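Local atomic coordinates of carboxypeptidase D (Drosophila melanogaster, PDB entry 3MN8), a protein that is a zinc metallocarboxypeptidase that removes C-terminal arginine or lysine from peptides and proteins, serving the processing of growth factors, peptide hormones and neuropeptides. Residues R68-R73 / N167-D172; A98-D103 / N215-A220; N174-D179 / S193-T198. All coordinates share one frame; numbering follows the deposited sequence.

Overall arrangement
The three contacts lie within the first carboxypeptidase-like (M14) domain, here the active 1B form, and lead from its surface to its metal. Interaction 2 holds two of the three protein ligands of the zinc ion. Residues 167-172 of interaction 1 and 174-179 of interaction 3 belong to one loop running beside the metal site, which meets interaction 2 through Asp-172 and Asn-174. Asp-172 OD1 lies 2.9 Å from His-101 NE2. Asn-167 ND2 of interaction 1 meets Gln-195 OE1 of interaction 3 at 2.6 Å, their centres about 11 Å apart. Interactions 2 and 3, centres about 16 Å apart, both touch the bound (2-guanidinoethylmercapto)succinic acid, interaction 2 through the zinc ion and His-217, interaction 3 through Asn-174 and Arg-175.

Interaction 1: R68-R73 / N167-D172; sequences RSLEGR and NAANID
Leu-70 lays its side chain against Ala-168 and Ala-169, so that two turns meet at the protein surface. Its CB is 4.1 Å from Ala-168 CB, the start of the approach. With CG anti to the carbonyl carbon (chi1 -74°) and the chain then extended, the CD1 branch is carried forward over the opposing turn. There CD1 lies 3.6 Å from Ala-168 CB and 3.7 Å from Ala-169 CB, and it also reaches the backbone, 3.4 Å from Ala-169 N. Glu-71 adds a second touch from alongside: its CD rests 3.7 Å from the same Ala-168 CB, while OE1 leans toward Arg-73 in a long salt bridge.

The segment 68-73 is the tight end of the hairpin joining strands 61-68 and 74-80, the first of these an outermost strand of the large mixed sheet. It is a type I turn with a G1 bulge, in which Gly-72 takes the positive-phi place and Ser-69 pairs with Arg-73. The opposing turn, also type I, is braced from within by an Asx turn, where Asn-167 OD1 accepts from Ala-169 N at 2.8 Å, the donor standing well above the carbonyl plane. The other end of this amide, ND2, bonds to Gln-195 and Glu-197, which fixes its rotation. An alanine in place of Asn-167 would take away both ends of this amide, and is likely to leave the turn without its side-chain brace and Gln-195 OE1 and Glu-197 OE2 without this amide donor. Asp-146, in helix 145-149, accepts from Ser-69 OG and Glu-71 N and pairs with Arg-73.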
loop_
_atom_site.group_PDB
_atom_site.type_symbol
_atom_site.label_atom_id
_atom_site.label_comp_id
_atom_site.label_asym_id
_atom_site.label_seq_id
_atom_site.Cartn_x
_atom_site.Cartn_y
_atom_site.Cartn_z
ATOM N N ARG A 68 7.871 -9.239 -15.688
ATOM C CA ARG A 68 8.876 -8.460 -16.374
ATOM C C ARG A 68 8.256 -7.320 -17.189
ATOM O O ARG A 68 7.093 -7.390 -17.597
ATOM C CB ARG A 68 9.730 -9.379 -17.243
ATOM C CG ARG A 68 11.056 -9.788 -16.613
ATOM C CD ARG A 68 11.538 -11.097 -17.212
ATOM N NE ARG A 68 12.895 -11.431 -16.795
ATOM C CZ ARG A 68 13.307 -12.656 -16.479
ATOM N NH1 ARG A 68 12.467 -13.682 -16.522
ATOM N NH2 ARG A 68 14.564 -12.852 -16.117
ATOM N N SER A 69 9.043 -6.264 -17.397
ATOM C CA SER A 69 8.622 -5.107 -18.166
ATOM C C SER A 69 8.738 -5.411 -19.657
ATOM O O SER A 69 9.248 -6.467 -20.055
ATOM C CB SER A 69 9.510 -3.926 -17.824
ATOM O OG SER A 69 10.772 -4.050 -18.467
ATOM N N LEU A 70 8.266 -4.483 -20.486
ATOM C CA LEU A 70 8.368 -4.640 -21.937
ATOM C C LEU A 70 9.789 -4.988 -22.336
ATOM O O LEU A 70 10.023 -5.855 -23.186
ATOM C CB LEU A 70 7.954 -3.357 -22.657
ATOM C CG LEU A 70 6.461 -3.040 -22.681
ATOM C CD1 LEU A 70 6.201 -1.673 -23.298
ATOM C CD2 LEU A 70 5.718 -4.108 -23.453
ATOM N N GLU A 71 10.738 -4.306 -21.712
ATOM C CA GLU A 71 12.113 -4.385 -22.157
ATOM C C GLU A 71 12.949 -5.363 -21.336
ATOM O O GLU A 71 14.180 -5.282 -21.317
ATOM C CB GLU A 71 12.718 -2.992 -22.154
ATOM C CG GLU A 71 11.963 -2.037 -23.048
ATOM C CD GLU A 71 12.570 -0.662 -23.040
ATOM O OE1 GLU A 71 12.970 -0.200 -21.944
ATOM O OE2 GLU A 71 12.639 -0.044 -24.124
ATOM N N GLY A 72 12.260 -6.279 -20.656
ATOM C CA GLY A 72 12.902 -7.409 -20.005
ATOM C C GLY A 72 13.297 -7.222 -18.552
ATOM O O GLY A 72 13.784 -8.152 -17.906
ATOM N N ARG A 73 13.097 -6.022 -18.025
ATOM C CA ARG A 73 13.494 -5.741 -16.655
ATOM C C ARG A 73 12.590 -6.430 -15.638
ATOM O O ARG A 73 11.365 -6.448 -15.783
ATOM C CB ARG A 73 13.523 -4.236 -16.428
ATOM C CG ARG A 73 14.361 -3.517 -17.465
ATOM C CD ARG A 73 14.475 -2.052 -17.138
ATOM N NE ARG A 73 14.739 -1.283 -18.349
ATOM C CZ ARG A 73 15.952 -0.908 -18.740
ATOM N NH1 ARG A 73 16.110 -0.216 -19.858
ATOM N NH2 ARG A 73 17.007 -1.223 -18.005
ATOM N N ASN A 167 5.219 3.730 -19.460
ATOM C CA ASN A 167 6.174 2.648 -19.691
ATOM C C ASN A 167 6.877 2.817 -21.028
ATOM O O ASN A 167 6.941 3.926 -21.573
ATOM C CB ASN A 167 5.544 1.249 -19.529
ATOM C CG ASN A 167 4.553 0.901 -20.633
ATOM O OD1 ASN A 167 4.345 1.666 -21.580
ATOM N ND2 ASN A 167 3.935 -0.270 -20.509
ATOM N N ALA A 168 7.420 1.726 -21.551
ATOM C CA ALA A 168 8.199 1.808 -22.783
ATOM C C ALA A 168 7.305 2.038 -23.996
ATOM O O ALA A 168 7.778 2.504 -25.031
ATOM C CB ALA A 168 9.052 0.556 -22.969
ATOM N N ALA A 169 6.019 1.706 -23.871
ATOM C CA ALA A 169 5.054 1.952 -24.948
ATOM C C ALA A 169 4.388 3.322 -24.762
ATOM O O ALA A 169 3.469 3.690 -25.508
ATOM C CB ALA A 169 4.012 0.840 -25.001
ATOM N N ASN A 170 4.864 4.067 -23.764
ATOM C CA ASN A 170 4.365 5.405 -23.472
ATOM C C ASN A 170 2.914 5.450 -23.028
ATOM O O ASN A 170 2.232 6.453 -23.251
ATOM C CB ASN A 170 4.555 6.332 -24.671
ATOM C CG ASN A 170 5.839 7.107 -24.601
ATOM O OD1 ASN A 170 6.694 6.988 -25.477
ATOM N ND2 ASN A 170 5.990 7.906 -23.552
ATOM N N ILE A 171 2.428 4.383 -22.400
ATOM C CA ILE A 171 1.114 4.484 -21.767
ATOM C C ILE A 171 1.242 4.661 -20.263
ATOM O O ILE A 171 2.182 4.156 -19.644
ATOM C CB ILE A 171 0.122 3.330 -22.124
ATOM C CG1 ILE A 171 0.293 2.134 -21.190
ATOM C CG2 ILE A 171 0.221 2.951 -23.608
ATOM C CD1 ILE A 171 -0.616 2.168 -19.968
ATOM N N ASP A 172 0.286 5.402 -19.701
ATOM C CA ASP A 172 0.286 5.770 -18.288
ATOM C C ASP A 172 -0.289 4.634 -17.439
ATOM O O ASP A 172 -1.502 4.404 -17.418
ATOM C CB ASP A 172 -0.496 7.081 -18.080
ATOM C CG ASP A 172 -0.408 7.612 -16.646
ATOM O OD1 ASP A 172 -0.262 6.794 -15.693
ATOM O OD2 ASP A 172 -0.494 8.857 -16.482
#

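Interaction 2: A98-D103 / N215-A220; sequences ANMHGD and NFHGGA. With ZN (zinc ion), chain F; GEM ((2-guanidinoethylmercapto)succinic acid), chain G.
This is a buried, metal-centred contact between Met-100 and His-101, in the loop leaving strand 93-97, and His-217, on the neighbouring parallel strand 212-217. His-101 ND1 and His-217 ND1 each bind the zinc ion at 2.1 Å. Their 2.9 Å separation is therefore the spacing of two ligands of one metal rather than a hydrogen bond. The rings meet rim to rim with their planes at 55°, neither over the face of the other, and both present ND1 to the cation.

Glu-104 completes the protein ligands, and together these residues form the His-X-X-Glu plus distant His zinc site of the M14 carboxypeptidases, set as usual at the C-terminal ends of the central parallel strands. The bound (2-guanidinoethylmercapto)succinic acid adds one carboxylate to the metal: GEM O13 binds the zinc ion firmly at 2.1 Å, whereas GEM O12, at 2.6 Å, is the longer and less certain ligand. Its sulfur, S7, lies over one face of the His-217 ring.

Second-shell groups fix how each imidazole is turned. His-217 NE2 donates to Asn-215 OD1 at 2.7 Å, a bond bent to 141° and tilted from the ring plane. His-101 NE2 is hydrogen-bonded to Asp-172 OD1, in the long loop after helix 145-149. Met-100 packs at the edge of the His-217 ring, its SD 4.1 Å from the centroid. A CG lodged between the backbone N and the carbonyl carbon (chi1 80°) sends that thioether across toward the histidine. A water bridges loop and strand, accepting from Met-100 N and donating to Phe-216 O, while Ala-98 CB packs against Phe-216 CD1 at 4.2 Å.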
loop_
_atom_site.group_PDB
_atom_site.type_symbol
_atom_site.label_atom_id
_atom_site.label_comp_id
_atom_site.label_asym_id
_atom_site.label_seq_id
_atom_site.Cartn_x
_atom_site.Cartn_y
_atom_site.Cartn_z
ATOM N N ALA A 98 6.271 1.872 -5.371
ATOM C CA ALA A 98 6.785 3.175 -5.764
ATOM C C ALA A 98 7.083 3.252 -7.264
ATOM O O ALA A 98 7.011 2.258 -7.982
ATOM C CB ALA A 98 8.023 3.499 -4.964
ATOM N N ASN A 99 7.406 4.453 -7.724
ATOM C CA ASN A 99 7.940 4.668 -9.063
ATOM C C ASN A 99 7.112 4.093 -10.205
ATOM O O ASN A 99 7.681 3.631 -11.204
ATOM C CB ASN A 99 9.371 4.132 -9.160
ATOM C CG ASN A 99 10.101 4.648 -10.389
ATOM O OD1 ASN A 99 10.605 3.876 -11.198
ATOM N ND2 ASN A 99 10.139 5.964 -10.541
ATOM N N MET A 100 5.785 4.125 -10.078
ATOM C CA MET A 100 4.948 3.634 -11.168
ATOM C C MET A 100 5.052 4.602 -12.331
ATOM O O MET A 100 5.050 4.205 -13.497
ATOM C CB MET A 100 3.498 3.427 -10.731
ATOM C CG MET A 100 2.652 4.680 -10.667
ATOM S SD MET A 100 0.963 4.265 -10.197
ATOM C CE MET A 100 0.655 2.875 -11.285
ATOM N N HIS A 101 5.153 5.882 -12.004
ATOM C CA HIS A 101 5.577 6.863 -12.982
ATOM C C HIS A 101 7.088 6.966 -12.834
ATOM O O HIS A 101 7.602 7.498 -11.829
ATOM C CB HIS A 101 4.884 8.204 -12.756
ATOM C CG HIS A 101 3.396 8.132 -12.892
ATOM N ND1 HIS A 101 2.543 8.185 -11.812
ATOM C CD2 HIS A 101 2.612 7.980 -13.984
ATOM C CE1 HIS A 101 1.295 8.090 -12.236
ATOM N NE2 HIS A 101 1.308 7.964 -13.550
ATOM N N GLY A 102 7.785 6.408 -13.827
ATOM C CA GLY A 102 9.235 6.326 -13.840
ATOM C C GLY A 102 10.003 7.593 -13.478
ATOM O O GLY A 102 11.109 7.516 -12.942
ATOM N N ASP A 103 9.436 8.759 -13.772
ATOM C CA ASP A 103 10.105 10.024 -13.469
ATOM C C ASP A 103 9.798 10.549 -12.061
ATOM O O ASP A 103 10.320 11.578 -11.653
ATOM C CB ASP A 103 9.757 11.073 -14.525
ATOM C CG ASP A 103 8.276 11.096 -14.869
ATOM O OD1 ASP A 103 7.932 11.659 -15.927
ATOM O OD2 ASP A 103 7.456 10.559 -14.093
ATOM N N ASN A 215 0.909 3.625 -2.615
ATOM C CA ASN A 215 1.836 3.833 -3.724
ATOM C C ASN A 215 2.274 5.305 -3.891
ATOM O O ASN A 215 1.497 6.246 -3.663
ATOM C CB ASN A 215 1.404 3.127 -5.032
ATOM C CG ASN A 215 0.322 3.859 -5.776
ATOM O OD1 ASN A 215 0.565 4.381 -6.863
ATOM N ND2 ASN A 215 -0.887 3.891 -5.213
ATOM N N PHE A 216 3.547 5.483 -4.243
ATOM C CA PHE A 216 4.195 6.765 -4.102
ATOM C C PHE A 216 4.421 7.426 -5.436
ATOM O O PHE A 216 4.829 6.791 -6.409
ATOM C CB PHE A 216 5.504 6.603 -3.337
ATOM C CG PHE A 216 5.322 5.970 -1.996
ATOM C CD1 PHE A 216 5.381 4.597 -1.845
ATOM C CD2 PHE A 216 5.046 6.749 -0.885
ATOM C CE1 PHE A 216 5.187 4.016 -0.606
ATOM C CE2 PHE A 216 4.847 6.165 0.361
ATOM C CZ PHE A 216 4.918 4.805 0.498
ATOM N N HIS A 217 4.154 8.723 -5.457
ATOM C CA HIS A 217 4.262 9.522 -6.648
ATOM C C HIS A 217 4.993 10.804 -6.298
ATOM O O HIS A 217 5.251 11.078 -5.129
ATOM C CB HIS A 217 2.865 9.852 -7.177
ATOM C CG HIS A 217 2.111 8.659 -7.674
ATOM N ND1 HIS A 217 1.944 8.392 -9.015
ATOM C CD2 HIS A 217 1.490 7.653 -7.010
ATOM C CE1 HIS A 217 1.244 7.281 -9.159
ATOM N NE2 HIS A 217 0.958 6.811 -7.956
ATOM N N GLY A 218 5.315 11.590 -7.316
ATOM C CA GLY A 218 5.968 12.862 -7.103
ATOM C C GLY A 218 5.253 13.901 -7.928
ATOM O O GLY A 218 4.472 13.561 -8.818
ATOM N N GLY A 219 5.505 15.165 -7.628
ATOM C CA GLY A 219 4.874 16.241 -8.360
ATOM C C GLY A 219 4.221 17.160 -7.362
ATOM O O GLY A 219 4.026 18.355 -7.607
ATOM N N ALA A 220 3.897 16.597 -6.208
ATOM C CA ALA A 220 3.271 17.384 -5.165
ATOM C C ALA A 220 3.533 16.707 -3.839
ATOM O O ALA A 220 4.175 15.664 -3.798
ATOM C CB ALA A 220 1.770 17.528 -5.429
HETATM ZN ZN ZN F . 2.694 9.810 -10.418
HETATM C C8 GEM G . -1.889 11.396 -10.203
HETATM S S7 GEM G . -2.229 10.097 -9.049
HETATM C C6 GEM G . -2.614 11.042 -7.602
HETATM C C5 GEM G . -3.708 12.084 -7.822
HETATM N N3 GEM G . -4.960 11.371 -8.018
HETATM C C1 GEM G . -6.122 11.886 -8.408
HETATM N N4 GEM G . -7.188 11.108 -8.546
HETATM N N2 GEM G . -6.220 13.186 -8.667
HETATM C C9 GEM G . -1.783 10.765 -11.566
HETATM O O14 GEM G . -1.837 9.518 -11.645
HETATM O O15 GEM G . -1.656 11.501 -12.568
HETATM C C10 GEM G . -0.636 12.213 -9.848
HETATM C C11 GEM G . 0.706 11.500 -9.958
HETATM O O12 GEM G . 1.490 11.591 -8.982
HETATM O O13 GEM G . 1.005 10.884 -11.013
HETATM O O HOH W 1 4.062 4.572 -7.596
#

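Interaction 3: N174-D179 / S193-T198; sequences NRDFPD and SRQPET. With GEM ((2-guanidinoethylmercapto)succinic acid), chain G.
One carboxylate oxygen, Asp-176 OD2, grips the start of helix 196-205 with two hydrogen bonds. Gln-195 N, at the N-cap position, donates to Asp-176 OD2 over 2.7 Å in a nearly straight bond (170°) that uses the syn lone pair. Thr-198 OG1 donates to the same Asp-176 OD2, also at 2.7 Å, from the anti side and only slightly out of the carboxylate plane. With CG anti to the backbone nitrogen (chi1 -161°), Asp-176 swings its carboxylate across to the helix start. An acidic group placed here would probably be stabilised by the helix dipole, as is usual at helix N-termini. The second oxygen, OD1, accepts from a water that in turn accepts from Gln-195 NE2, while Gln-195 OE1 turns to Asn-167.

Upstream, the same loop reaches the ligand pocket. Asn-174 ND2 donates to GEM O14 at 2.6 Å. Arg-175 sets the edge of its guanidinium against that carboxylate, NH2 giving a hydrogen bond to GEM O14 at 2.8 Å and NH1 a longer one to GEM O15. Arg-175 NH2 also bonds to Asn-174 O, which ties the two ligand-binding residues together.

Packing follows the polar grip outward. The methyl Thr-198 CG2 sits almost exactly above the centre of the Phe-177 ring, 3.4 Å from the centroid, a CH-pi contact over the face. The Arg-194 guanidinium lays one face on Pro-178, with CZ 3.5 Å from Pro-178 CG. The loop is thus wedged between two helices: the Phe-177 ring touches Leu-201 and Val-202 of helix 196-205 and Met-289 of helix 289-296, whose Phe-292 packs on Pro-178.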
loop_
_atom_site.group_PDB
_atom_site.type_symbol
_atom_site.label_atom_id
_atom_site.label_comp_id
_atom_site.label_asym_id
_atom_site.label_seq_id
_atom_site.Cartn_x
_atom_site.Cartn_y
_atom_site.Cartn_z
ATOM N N ASN A 174 -0.955 4.367 -14.542
ATOM C CA ASN A 174 -1.971 4.769 -13.585
ATOM C C ASN A 174 -3.245 5.121 -14.306
ATOM O O ASN A 174 -4.116 5.787 -13.744
ATOM C CB ASN A 174 -1.516 5.942 -12.727
ATOM C CG ASN A 174 -2.156 5.944 -11.346
ATOM O OD1 ASN A 174 -2.673 4.921 -10.875
ATOM N ND2 ASN A 174 -2.107 7.093 -10.682
ATOM N N ARG A 175 -3.342 4.702 -15.565
ATOM C CA ARG A 175 -4.628 4.696 -16.270
ATOM C C ARG A 175 -4.964 3.310 -16.808
ATOM O O ARG A 175 -5.991 3.118 -17.449
ATOM C CB ARG A 175 -4.653 5.688 -17.426
ATOM C CG ARG A 175 -4.271 7.079 -17.029
ATOM C CD ARG A 175 -5.069 7.595 -15.837
ATOM N NE ARG A 175 -4.819 9.016 -15.691
ATOM C CZ ARG A 175 -4.061 9.604 -14.772
ATOM N NH1 ARG A 175 -3.927 10.918 -14.819
ATOM N NH2 ARG A 175 -3.466 8.922 -13.810
ATOM N N ASP A 176 -4.103 2.339 -16.530
ATOM C CA ASP A 176 -4.167 1.063 -17.237
ATOM C C ASP A 176 -4.833 -0.075 -16.461
ATOM O O ASP A 176 -4.990 -1.178 -16.985
ATOM C CB ASP A 176 -2.764 0.649 -17.676
ATOM C CG ASP A 176 -2.785 -0.378 -18.778
ATOM O OD1 ASP A 176 -3.678 -0.290 -19.640
ATOM O OD2 ASP A 176 -1.906 -1.265 -18.784
ATOM N N PHE A 177 -5.222 0.189 -15.216
ATOM C CA PHE A 177 -5.849 -0.833 -14.378
ATOM C C PHE A 177 -7.344 -0.861 -14.655
ATOM O O PHE A 177 -7.906 0.131 -15.100
ATOM C CB PHE A 177 -5.559 -0.571 -12.889
ATOM C CG PHE A 177 -4.135 -0.906 -12.471
ATOM C CD1 PHE A 177 -3.073 -0.046 -12.782
ATOM C CD2 PHE A 177 -3.855 -2.075 -11.783
ATOM C CE1 PHE A 177 -1.769 -0.350 -12.409
ATOM C CE2 PHE A 177 -2.554 -2.385 -11.411
ATOM C CZ PHE A 177 -1.511 -1.522 -11.722
ATOM N N PRO A 178 -7.986 -2.014 -14.423
ATOM C CA PRO A 178 -9.440 -2.128 -14.548
ATOM C C PRO A 178 -10.170 -1.090 -13.675
ATOM O O PRO A 178 -9.796 -0.835 -12.519
ATOM C CB PRO A 178 -9.719 -3.547 -14.042
ATOM C CG PRO A 178 -8.435 -4.298 -14.246
ATOM C CD PRO A 178 -7.348 -3.293 -14.055
ATOM N N ASP A 179 -11.215 -0.492 -14.241
ATOM C CA ASP A 179 -11.977 0.533 -13.548
ATOM C C ASP A 179 -13.245 -0.065 -12.967
ATOM O O ASP A 179 -13.927 -0.849 -13.628
ATOM C CB ASP A 179 -12.330 1.671 -14.501
ATOM C CG ASP A 179 -12.872 2.890 -13.774
ATOM O OD1 ASP A 179 -12.288 3.261 -12.731
ATOM O OD2 ASP A 179 -13.877 3.478 -14.241
ATOM N N SER A 193 -4.409 -8.232 -21.072
ATOM C CA SER A 193 -3.880 -7.597 -22.271
ATOM C C SER A 193 -3.616 -6.109 -22.050
ATOM O O SER A 193 -3.691 -5.313 -22.981
ATOM C CB SER A 193 -4.773 -7.815 -23.486
ATOM O OG SER A 193 -4.026 -7.594 -24.679
ATOM N N ARG A 194 -3.317 -5.741 -20.808
ATOM C CA ARG A 194 -2.876 -4.390 -20.502
ATOM C C ARG A 194 -1.372 -4.352 -20.693
ATOM O O ARG A 194 -0.801 -5.187 -21.405
ATOM C CB ARG A 194 -3.179 -4.059 -19.047
ATOM C CG ARG A 194 -4.383 -4.748 -18.517
ATOM C CD ARG A 194 -5.474 -3.747 -18.248
ATOM N NE ARG A 194 -6.672 -4.371 -17.692
ATOM C CZ ARG A 194 -7.849 -3.761 -17.638
ATOM N NH1 ARG A 194 -7.962 -2.523 -18.102
ATOM N NH2 ARG A 194 -8.905 -4.383 -17.131
ATOM N N GLN A 195 -0.725 -3.397 -20.033
ATOM C CA GLN A 195 0.724 -3.374 -19.991
ATOM C C GLN A 195 1.228 -4.474 -19.056
ATOM O O GLN A 195 0.629 -4.753 -18.013
ATOM C CB GLN A 195 1.248 -2.009 -19.556
ATOM C CG GLN A 195 0.773 -0.867 -20.437
ATOM C CD GLN A 195 1.146 -1.033 -21.905
ATOM O OE1 GLN A 195 2.315 -1.207 -22.248
ATOM N NE2 GLN A 195 0.152 -0.949 -22.780
ATOM N N PRO A 196 2.340 -5.109 -19.449
ATOM C CA PRO A 196 2.980 -6.196 -18.710
ATOM C C PRO A 196 2.974 -5.837 -17.242
ATOM O O PRO A 196 2.628 -6.638 -16.385
ATOM C CB PRO A 196 4.424 -6.152 -19.217
ATOM C CG PRO A 196 4.337 -5.585 -20.562
ATOM C CD PRO A 196 3.177 -4.629 -20.560
ATOM N N GLU A 197 3.357 -4.600 -16.968
ATOM C CA GLU A 197 3.600 -4.161 -15.610
ATOM C C GLU A 197 2.295 -4.144 -14.847
ATOM O O GLU A 197 2.233 -4.561 -13.699
ATOM C CB GLU A 197 4.253 -2.770 -15.616
ATOM C CG GLU A 197 5.660 -2.719 -16.239
ATOM C CD GLU A 197 5.641 -2.487 -17.746
ATOM O OE1 GLU A 197 6.744 -2.448 -18.355
ATOM O OE2 GLU A 197 4.526 -2.333 -18.308
ATOM N N THR A 198 1.251 -3.666 -15.508
ATOM C CA THR A 198 -0.075 -3.622 -14.923
ATOM C C THR A 198 -0.520 -5.047 -14.619
ATOM O O THR A 198 -0.836 -5.386 -13.477
ATOM C CB THR A 198 -1.078 -2.987 -15.899
ATOM O OG1 THR A 198 -0.514 -1.805 -16.500
ATOM C CG2 THR A 198 -2.386 -2.662 -15.185
HETATM C C8 GEM G . -1.889 11.396 -10.203
HETATM S S7 GEM G . -2.229 10.097 -9.049
HETATM C C6 GEM G . -2.614 11.042 -7.602
HETATM C C5 GEM G . -3.708 12.084 -7.822
HETATM N N3 GEM G . -4.960 11.371 -8.018
HETATM C C1 GEM G . -6.122 11.886 -8.408
HETATM N N4 GEM G . -7.188 11.108 -8.546
HETATM N N2 GEM G . -6.220 13.186 -8.667
HETATM C C9 GEM G . -1.783 10.765 -11.566
HETATM O O14 GEM G . -1.837 9.518 -11.645
HETATM O O15 GEM G . -1.656 11.501 -12.568
HETATM C C10 GEM G . -0.636 12.213 -9.848
HETATM C C11 GEM G . 0.706 11.500 -9.958
HETATM O O12 GEM G . 1.490 11.591 -8.982
HETATM O O13 GEM G . 1.005 10.884 -11.013
HETATM O O HOH W 2 -2.697 -0.621 -21.931
#